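Local atomic coordinates of ribosomal protein S2-related protein (Deinococcus radiodurans, PDB entry 2JH3), a protein that binds a [4Fe-4S] cluster and, with two CbiX-like regions of chelatase fold, probably belongs with the sirohydrochlorin ferrochelatases, although its activity is uncertain. Residues A[68-73]-A[259-264]; A[124-129]-A[208-213]; A[415-420]-A[458-463]. All blocks are in the same frame, centred on the assembly; numbering follows the deposited sequence.

In the fold
Starting from the N terminus, strand 66-71 of the first chelatase-like sheet meets the end of helix 253-262 much later in the sequence, so interaction 1 closes a loop of 185 residues. Interaction 2 is nested inside that loop: helix 122-133, which follows the first sheet, lies against strand 207-211 of the second, fully parallel sheet. The two contacts do not touch, their nearest atoms being about 6 Å apart, and through them each sheet receives a helix from the other part of the chain: helix 253-262 on the first, helix 122-133 on the second. Interaction 3 comes in series after both, pairing helices 411-422 and 455-467 of the iron-sulfur domain, on the opposite side of the chain's centre from the other two.

Interaction 1: A[68-73]-A[259-264]; sequences TVVPVF and ALAAEG
Val70 and Leu260 make the tight end of this contact: Val70 CG1 lies 3.7 Å from Leu260 CD1, methyl against methyl, with the two side chains crossing at a slant. Val70 CG1 stands anti to the backbone N (chi1 -179°), while CG2, on the other branch, is turned to Ala261 and stays 4.4 Å from its CB. Two residues back on the same face of strand 66-71, Thr68 also uses its methyl: CG2 sits 4.0 Å from Ala261 CA and 4.1 Å from Ala261 CB. The fit is looser here, a methyl laid on helix backbone, and Tyr41 touches both Thr68 and Ala261. Polar grip comes from next door, where Arg111 NH2 is hydrogen-bonded to Ala261 O. Beyond Ala261 the chain opens toward solvent: Ala262 points away from the strand and is partly exposed, Glu263 leaves helical geometry, and Gly264 is exposed. Strand 66-71 runs between strands 5-10 and 108-112, so the helix end covers an interior strand of the sheet. A helix laid over the strands in this way is characteristic of the alpha/beta/alpha sandwich of the chelatase fold, here with the helix coming after the strands of the second sheet to cover the first.

Interaction 2: A[124-129]-A[208-213]; sequences DAIAAQ and VLVPFL
A helix packed on an interior strand of a parallel sheet, as in the alpha/beta chelatase fold, is the setting here: helix 122-133 covers strand 207-211, which runs between strands 144-149 and 241-243. Val210 is the strand's main contact residue, its CB directed at the helix. Both of its methyls meet the aliphatic part of Gln129, with Gln129 CG 4.0 Å from Val210 CG1 and 4.1 Å from Val210 CG2. Gln129 extends CG anti to its own N (chi1 180°) and then bends at chi2 (51°), so its methylene meets the valine before the chain turns off to the amide. One turn earlier, Ile126 brings CG2 to 4.4 Å from Val210 CG1, and its carbonyl O is 4.2 Å from Val210 CG2. The other branch of Ile126 reaches farther along the strand, CD1 coming to 4.0 Å from Phe212 CD1 and 4.1 Å from Phe212 CE1 in an oblique approach to the ring. Leu145, Leu147 and Leu164 also touch Ile126, while Leu157 and Met122 reach Phe212. Between side chains the touches are all carbon to carbon, so within these two segments dispersion and burial of apolar surface hold helix on strand; even the glutamine contributes through its methylene.

Interaction 3: A[415-420]-A[458-463]; sequences DTVAAQ and LAAVRD
This is a small apolar helix-to-helix contact in the iron-sulfur domain, joining helix 411-422 to helix 455-467 through one valine on the first and two neighbouring residues on the second. Val417 carries it, with its CB aimed at the opposite helix. Its CG1 makes the closest touches: it lies 3.6 Å from Ala460 CB and 3.8 Å from Val461 CG2, so a single methyl is set against two neighbouring methyls. CG1 reaches them because it stands anti to the backbone N (chi1 179°). The branch point follows it in, Val417 CB being 3.9 Å from Val461 CG2, and the two valine side chains meet at a slant. Val461 offers CG2 from the flank of its helix, whereas the CB of Ala460 is directed at the partner; the backbones come closest at Val417 CA and Val461 CA, 6.3 Å apart. Each helix has a ligand of the [4Fe-4S] cluster at or beside one end: Cys422 is the last residue of helix 411-422, and Cys454 immediately precedes helix 455-467. The side chain of Val417 is about 8 Å from that of Cys422, and that of Ala460 about 8 Å from that of Cys454. The cluster itself is about 9 Å from the Ala460 side chain, so the contact ties together the two helices next to these ligands without lining the metal site. Leu457 and Glu464 extend the surface around Val417, while Trp392 of helix 392-398 and Ala409 touch Val461. On another side of the second helix, Arg462 NH2 forms a salt bridge to Asp463 OD1 at 3.2 Å, meeting the carboxylate on its syn side but 30° out of its plane. The first helix also borders the dimer, where Gln420 makes weak hydrogen bonds to Arg341 and Ala339 of the second subunit.

Interaction 1: A[68-73]-A[259-264]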
loop_
_atom_site.group_PDB
_atom_site.type_symbol
_atom_site.label_atom_id
_atom_site.label_comp_id
_atom_site.label_asym_id
_atom_site.label_seq_id
_atom_site.Cartn_x
_atom_site.Cartn_y
_atom_site.Cartn_z
ATOM N N THR A 68 -7.401 12.184 33.985
ATOM C CA THR A 68 -7.863 10.918 34.582
ATOM C C THR A 68 -7.884 9.932 33.416
ATOM O O THR A 68 -8.456 10.244 32.346
ATOM C CB THR A 68 -9.290 11.054 35.213
ATOM O OG1 THR A 68 -9.278 12.084 36.172
ATOM C CG2 THR A 68 -9.703 9.759 35.901
ATOM N N VAL A 69 -7.231 8.797 33.609
ATOM C CA VAL A 69 -7.131 7.765 32.586
ATOM C C VAL A 69 -7.903 6.539 33.086
ATOM O O VAL A 69 -7.492 5.926 34.076
ATOM C CB VAL A 69 -5.688 7.390 32.320
ATOM C CG1 VAL A 69 -5.537 6.330 31.287
ATOM C CG2 VAL A 69 -4.898 8.659 31.872
ATOM N N VAL A 70 -8.972 6.209 32.378
ATOM C CA VAL A 70 -9.760 4.976 32.684
ATOM C C VAL A 70 -9.591 3.889 31.614
ATOM O O VAL A 70 -9.981 4.088 30.444
ATOM C CB VAL A 70 -11.262 5.293 32.798
ATOM C CG1 VAL A 70 -12.128 3.983 33.154
ATOM C CG2 VAL A 70 -11.522 6.386 33.850
ATOM N N PRO A 71 -9.125 2.691 32.009
ATOM C CA PRO A 71 -9.141 1.548 31.116
ATOM C C PRO A 71 -10.517 0.916 30.845
ATOM O O PRO A 71 -11.109 0.322 31.752
ATOM C CB PRO A 71 -8.227 0.513 31.843
ATOM C CG PRO A 71 -7.461 1.307 32.811
ATOM C CD PRO A 71 -8.446 2.341 33.262
ATOM N N VAL A 72 -10.968 0.992 29.589
ATOM C CA VAL A 72 -12.201 0.334 29.141
ATOM C C VAL A 72 -11.856 -1.133 28.804
ATOM O O VAL A 72 -11.783 -1.535 27.638
ATOM C CB VAL A 72 -12.856 1.117 27.945
ATOM C CG1 VAL A 72 -14.258 0.512 27.565
ATOM C CG2 VAL A 72 -13.081 2.528 28.328
ATOM N N PHE A 73 -11.537 -1.886 29.861
ATOM C CA PHE A 73 -11.190 -3.286 29.804
ATOM C C PHE A 73 -12.047 -3.970 30.867
ATOM O O PHE A 73 -12.264 -3.432 31.974
ATOM C CB PHE A 73 -9.723 -3.573 30.137
ATOM C CG PHE A 73 -8.764 -3.183 29.033
ATOM C CD1 PHE A 73 -8.073 -4.150 28.327
ATOM C CD2 PHE A 73 -8.586 -1.846 28.692
ATOM C CE1 PHE A 73 -7.203 -3.796 27.302
ATOM C CE2 PHE A 73 -7.704 -1.488 27.690
ATOM C CZ PHE A 73 -7.022 -2.475 26.992
ATOM N N ALA A 259 -18.329 7.035 37.381
ATOM C CA ALA A 259 -18.152 6.648 38.771
ATOM C C ALA A 259 -16.743 6.277 39.059
ATOM O O ALA A 259 -16.196 6.666 40.096
ATOM C CB ALA A 259 -19.128 5.504 39.142
ATOM N N LEU A 260 -16.104 5.545 38.161
ATOM C CA LEU A 260 -14.685 5.239 38.294
ATOM C C LEU A 260 -13.778 6.465 38.267
ATOM O O LEU A 260 -12.848 6.579 39.036
ATOM C CB LEU A 260 -14.199 4.306 37.152
ATOM C CG LEU A 260 -13.814 2.893 37.467
ATOM C CD1 LEU A 260 -13.480 2.188 36.153
ATOM C CD2 LEU A 260 -12.727 2.699 38.508
ATOM N N ALA A 261 -14.011 7.347 37.321
ATOM C CA ALA A 261 -13.265 8.616 37.236
ATOM C C ALA A 261 -13.363 9.436 38.519
ATOM O O ALA A 261 -12.379 10.023 38.958
ATOM C CB ALA A 261 -13.762 9.457 36.001
ATOM N N ALA A 262 -14.540 9.442 39.139
ATOM C CA ALA A 262 -14.798 10.259 40.306
ATOM C C ALA A 262 -14.146 9.687 41.564
ATOM O O ALA A 262 -13.563 10.432 42.325
ATOM C CB ALA A 262 -16.263 10.392 40.493
ATOM N N GLU A 263 -14.250 8.378 41.780
ATOM C CA GLU A 263 -13.612 7.716 42.948
ATOM C C GLU A 263 -12.191 8.155 43.149
ATOM O O GLU A 263 -11.380 7.986 42.282
ATOM C CB GLU A 263 -13.585 6.198 42.775
ATOM C CG GLU A 263 -14.975 5.555 42.831
ATOM C CD GLU A 263 -14.918 4.025 42.841
ATOM O OE1 GLU A 263 -14.035 3.432 42.127
ATOM O OE2 GLU A 263 -15.757 3.441 43.586
ATOM N N GLY A 264 -11.873 8.699 44.308
ATOM C CA GLY A 264 -10.495 8.982 44.634
ATOM C C GLY A 264 -9.994 10.319 44.147
ATOM O O GLY A 264 -8.856 10.661 44.454
#

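Interaction 2: A[124-129]-A[208-213]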
loop_
_atom_site.group_PDB
_atom_site.type_symbol
_atom_site.label_atom_id
_atom_site.label_comp_id
_atom_site.label_asym_id
_atom_site.label_seq_id
_atom_site.Cartn_x
_atom_site.Cartn_y
_atom_site.Cartn_z
ATOM N N ASP A 124 -24.915 -3.492 37.705
ATOM C CA ASP A 124 -26.061 -2.748 37.157
ATOM C C ASP A 124 -26.130 -2.734 35.666
ATOM O O ASP A 124 -27.237 -2.809 35.066
ATOM C CB ASP A 124 -25.966 -1.269 37.569
ATOM C CG ASP A 124 -25.919 -1.083 39.056
ATOM O OD1 ASP A 124 -26.894 -1.483 39.726
ATOM O OD2 ASP A 124 -24.902 -0.567 39.582
ATOM N N ALA A 125 -24.965 -2.552 35.030
ATOM C CA ALA A 125 -24.889 -2.576 33.566
ATOM C C ALA A 125 -25.236 -3.987 33.015
ATOM O O ALA A 125 -25.911 -4.114 32.035
ATOM C CB ALA A 125 -23.483 -2.104 33.087
ATOM N N ILE A 126 -24.727 -5.022 33.672
ATOM C CA ILE A 126 -25.042 -6.415 33.333
ATOM C C ILE A 126 -26.558 -6.699 33.467
ATOM O O ILE A 126 -27.180 -7.107 32.495
ATOM C CB ILE A 126 -24.295 -7.379 34.270
ATOM C CG1 ILE A 126 -22.790 -7.380 33.968
ATOM C CG2 ILE A 126 -24.940 -8.830 34.188
ATOM C CD1 ILE A 126 -21.917 -8.029 35.081
ATOM N N ALA A 127 -27.131 -6.424 34.644
ATOM C CA ALA A 127 -28.613 -6.469 34.844
ATOM C C ALA A 127 -29.396 -5.693 33.810
ATOM O O ALA A 127 -30.420 -6.169 33.257
ATOM C CB ALA A 127 -28.995 -6.071 36.265
ATOM N N ALA A 128 -28.919 -4.525 33.445
ATOM C CA ALA A 128 -29.697 -3.744 32.496
ATOM C C ALA A 128 -29.723 -4.378 31.132
ATOM O O ALA A 128 -30.773 -4.439 30.484
ATOM C CB ALA A 128 -29.170 -2.369 32.410
ATOM N N GLN A 129 -28.562 -4.826 30.669
ATOM C CA GLN A 129 -28.452 -5.556 29.409
ATOM C C GLN A 129 -29.335 -6.828 29.480
ATOM O O GLN A 129 -30.005 -7.169 28.507
ATOM C CB GLN A 129 -26.978 -5.876 29.157
ATOM C CG GLN A 129 -26.614 -6.627 27.920
ATOM C CD GLN A 129 -27.183 -6.036 26.661
ATOM O OE1 GLN A 129 -26.471 -5.470 25.868
ATOM N NE2 GLN A 129 -28.484 -6.203 26.454
ATOM N N VAL A 208 -30.971 -16.157 30.304
ATOM C CA VAL A 208 -30.465 -15.019 29.491
ATOM C C VAL A 208 -28.893 -14.953 29.563
ATOM O O VAL A 208 -28.286 -15.017 30.641
ATOM C CB VAL A 208 -31.126 -13.658 29.872
ATOM C CG1 VAL A 208 -30.883 -13.328 31.337
ATOM C CG2 VAL A 208 -30.681 -12.526 28.885
ATOM N N LEU A 209 -28.273 -14.905 28.394
ATOM C CA LEU A 209 -26.839 -14.873 28.344
ATOM C C LEU A 209 -26.372 -13.424 28.093
ATOM O O LEU A 209 -26.757 -12.788 27.112
ATOM C CB LEU A 209 -26.326 -15.799 27.260
ATOM C CG LEU A 209 -24.824 -15.832 27.059
ATOM C CD1 LEU A 209 -24.139 -16.548 28.195
ATOM C CD2 LEU A 209 -24.527 -16.525 25.793
ATOM N N VAL A 210 -25.566 -12.945 29.018
ATOM C CA VAL A 210 -24.835 -11.675 28.858
ATOM C C VAL A 210 -23.310 -11.923 28.797
ATOM O O VAL A 210 -22.659 -12.262 29.787
ATOM C CB VAL A 210 -25.247 -10.608 29.923
ATOM C CG1 VAL A 210 -24.366 -9.278 29.827
ATOM C CG2 VAL A 210 -26.710 -10.269 29.743
ATOM N N PRO A 211 -22.751 -11.731 27.619
ATOM C CA PRO A 211 -21.330 -11.673 27.426
ATOM C C PRO A 211 -20.651 -10.510 28.144
ATOM O O PRO A 211 -20.983 -9.312 27.879
ATOM C CB PRO A 211 -21.186 -11.538 25.900
ATOM C CG PRO A 211 -22.515 -12.021 25.352
ATOM C CD PRO A 211 -23.467 -11.503 26.349
ATOM N N PHE A 212 -19.762 -10.848 29.083
ATOM C CA PHE A 212 -18.955 -9.822 29.839
ATOM C C PHE A 212 -17.735 -9.450 28.988
ATOM O O PHE A 212 -16.626 -9.768 29.327
ATOM C CB PHE A 212 -18.492 -10.369 31.172
ATOM C CG PHE A 212 -17.919 -9.330 32.090
ATOM C CD1 PHE A 212 -18.732 -8.327 32.601
ATOM C CD2 PHE A 212 -16.598 -9.420 32.554
ATOM C CE1 PHE A 212 -18.239 -7.379 33.512
ATOM C CE2 PHE A 212 -16.123 -8.473 33.447
ATOM C CZ PHE A 212 -16.964 -7.458 33.929
ATOM N N LEU A 213 -18.014 -8.830 27.851
ATOM C CA LEU A 213 -17.041 -8.497 26.805
ATOM C C LEU A 213 -17.261 -7.048 26.366
ATOM O O LEU A 213 -18.404 -6.559 26.330
ATOM C CB LEU A 213 -17.327 -9.393 25.565
ATOM C CG LEU A 213 -16.720 -10.773 25.386
ATOM C CD1 LEU A 213 -15.940 -11.280 26.528
ATOM C CD2 LEU A 213 -17.795 -11.735 24.933
#

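Interaction 3: A[415-420]-A[458-463]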
loop_
_atom_site.group_PDB
_atom_site.type_symbol
_atom_site.label_atom_id
_atom_site.label_comp_id
_atom_site.label_asym_id
_atom_site.label_seq_id
_atom_site.Cartn_x
_atom_site.Cartn_y
_atom_site.Cartn_z
ATOM N N ASP A 415 16.265 -2.533 10.165
ATOM C CA ASP A 415 16.373 -1.597 9.067
ATOM C C ASP A 415 15.714 -2.118 7.805
ATOM O O ASP A 415 15.069 -1.387 7.020
ATOM C CB ASP A 415 17.833 -1.270 8.811
ATOM C CG ASP A 415 18.431 -0.347 9.835
ATOM O OD1 ASP A 415 17.774 0.209 10.757
ATOM O OD2 ASP A 415 19.639 -0.141 9.706
ATOM N N THR A 416 15.820 -3.409 7.579
ATOM C CA THR A 416 15.221 -4.025 6.439
ATOM C C THR A 416 13.697 -4.092 6.483
ATOM O O THR A 416 12.993 -3.842 5.462
ATOM C CB THR A 416 15.830 -5.456 6.346
ATOM O OG1 THR A 416 17.235 -5.309 6.018
ATOM C CG2 THR A 416 15.187 -6.217 5.362
ATOM N N VAL A 417 13.161 -4.434 7.665
ATOM C CA VAL A 417 11.718 -4.461 7.857
ATOM C C VAL A 417 11.139 -3.045 7.860
ATOM O O VAL A 417 10.148 -2.832 7.218
ATOM C CB VAL A 417 11.341 -5.205 9.167
ATOM C CG1 VAL A 417 9.812 -5.224 9.401
ATOM C CG2 VAL A 417 11.890 -6.625 9.123
ATOM N N ALA A 418 11.787 -2.101 8.536
ATOM C CA ALA A 418 11.297 -0.742 8.562
ATOM C C ALA A 418 11.242 -0.156 7.157
ATOM O O ALA A 418 10.266 0.516 6.811
ATOM C CB ALA A 418 12.112 0.065 9.460
ATOM N N ALA A 419 12.216 -0.441 6.288
ATOM C CA ALA A 419 12.163 0.085 4.894
ATOM C C ALA A 419 10.921 -0.416 4.176
ATOM O O ALA A 419 10.241 0.321 3.456
ATOM C CB ALA A 419 13.423 -0.313 4.090
ATOM N N GLN A 420 10.545 -1.655 4.454
ATOM C CA GLN A 420 9.367 -2.269 3.814
ATOM C C GLN A 420 8.055 -1.792 4.416
ATOM O O GLN A 420 7.117 -1.475 3.677
ATOM C CB GLN A 420 9.442 -3.779 3.872
ATOM C CG GLN A 420 10.552 -4.422 2.998
ATOM C CD GLN A 420 10.613 -3.954 1.494
ATOM O OE1 GLN A 420 9.636 -4.071 0.749
ATOM N NE2 GLN A 420 11.807 -3.385 1.081
ATOM N N LEU A 458 6.476 -3.233 15.008
ATOM C CA LEU A 458 6.918 -4.245 15.997
ATOM C C LEU A 458 6.407 -5.634 15.606
ATOM O O LEU A 458 7.134 -6.620 15.652
ATOM C CB LEU A 458 6.405 -3.922 17.388
ATOM C CG LEU A 458 7.012 -2.712 18.037
ATOM C CD1 LEU A 458 6.191 -2.190 19.175
ATOM C CD2 LEU A 458 8.391 -3.015 18.521
ATOM N N ALA A 459 5.152 -5.739 15.232
ATOM C CA ALA A 459 4.635 -7.063 14.779
ATOM C C ALA A 459 5.309 -7.604 13.500
ATOM O O ALA A 459 5.511 -8.825 13.315
ATOM C CB ALA A 459 3.128 -6.931 14.558
ATOM N N ALA A 460 5.641 -6.704 12.588
ATOM C CA ALA A 460 6.346 -7.104 11.332
ATOM C C ALA A 460 7.774 -7.601 11.657
ATOM O O ALA A 460 8.277 -8.580 11.037
ATOM C CB ALA A 460 6.381 -5.934 10.343
ATOM N N VAL A 461 8.429 -6.958 12.626
ATOM C CA VAL A 461 9.743 -7.409 13.021
ATOM C C VAL A 461 9.648 -8.733 13.753
ATOM O O VAL A 461 10.445 -9.680 13.509
ATOM C CB VAL A 461 10.492 -6.375 13.906
ATOM C CG1 VAL A 461 11.772 -7.001 14.428
ATOM C CG2 VAL A 461 10.822 -5.167 13.081
ATOM N N ARG A 462 8.646 -8.862 14.625
ATOM C CA ARG A 462 8.377 -10.199 15.226
ATOM C C ARG A 462 8.239 -11.308 14.152
ATOM O O ARG A 462 8.913 -12.312 14.243
ATOM C CB ARG A 462 7.141 -10.168 16.114
ATOM C CG ARG A 462 6.794 -11.549 16.805
ATOM C CD ARG A 462 5.349 -11.492 17.293
ATOM N NE ARG A 462 4.567 -11.219 16.114
ATOM C CZ ARG A 462 3.359 -10.685 16.055
ATOM N NH1 ARG A 462 2.715 -10.383 17.142
ATOM N NH2 ARG A 462 2.807 -10.451 14.867
ATOM N N ASP A 463 7.445 -11.110 13.105
ATOM C CA ASP A 463 7.299 -12.120 12.068
ATOM C C ASP A 463 8.587 -12.400 11.337
ATOM O O ASP A 463 8.886 -13.545 11.033
ATOM C CB ASP A 463 6.279 -11.690 11.042
ATOM C CG ASP A 463 4.933 -11.457 11.651
ATOM O OD1 ASP A 463 4.651 -12.017 12.738
ATOM O OD2 ASP A 463 4.152 -10.690 11.040
#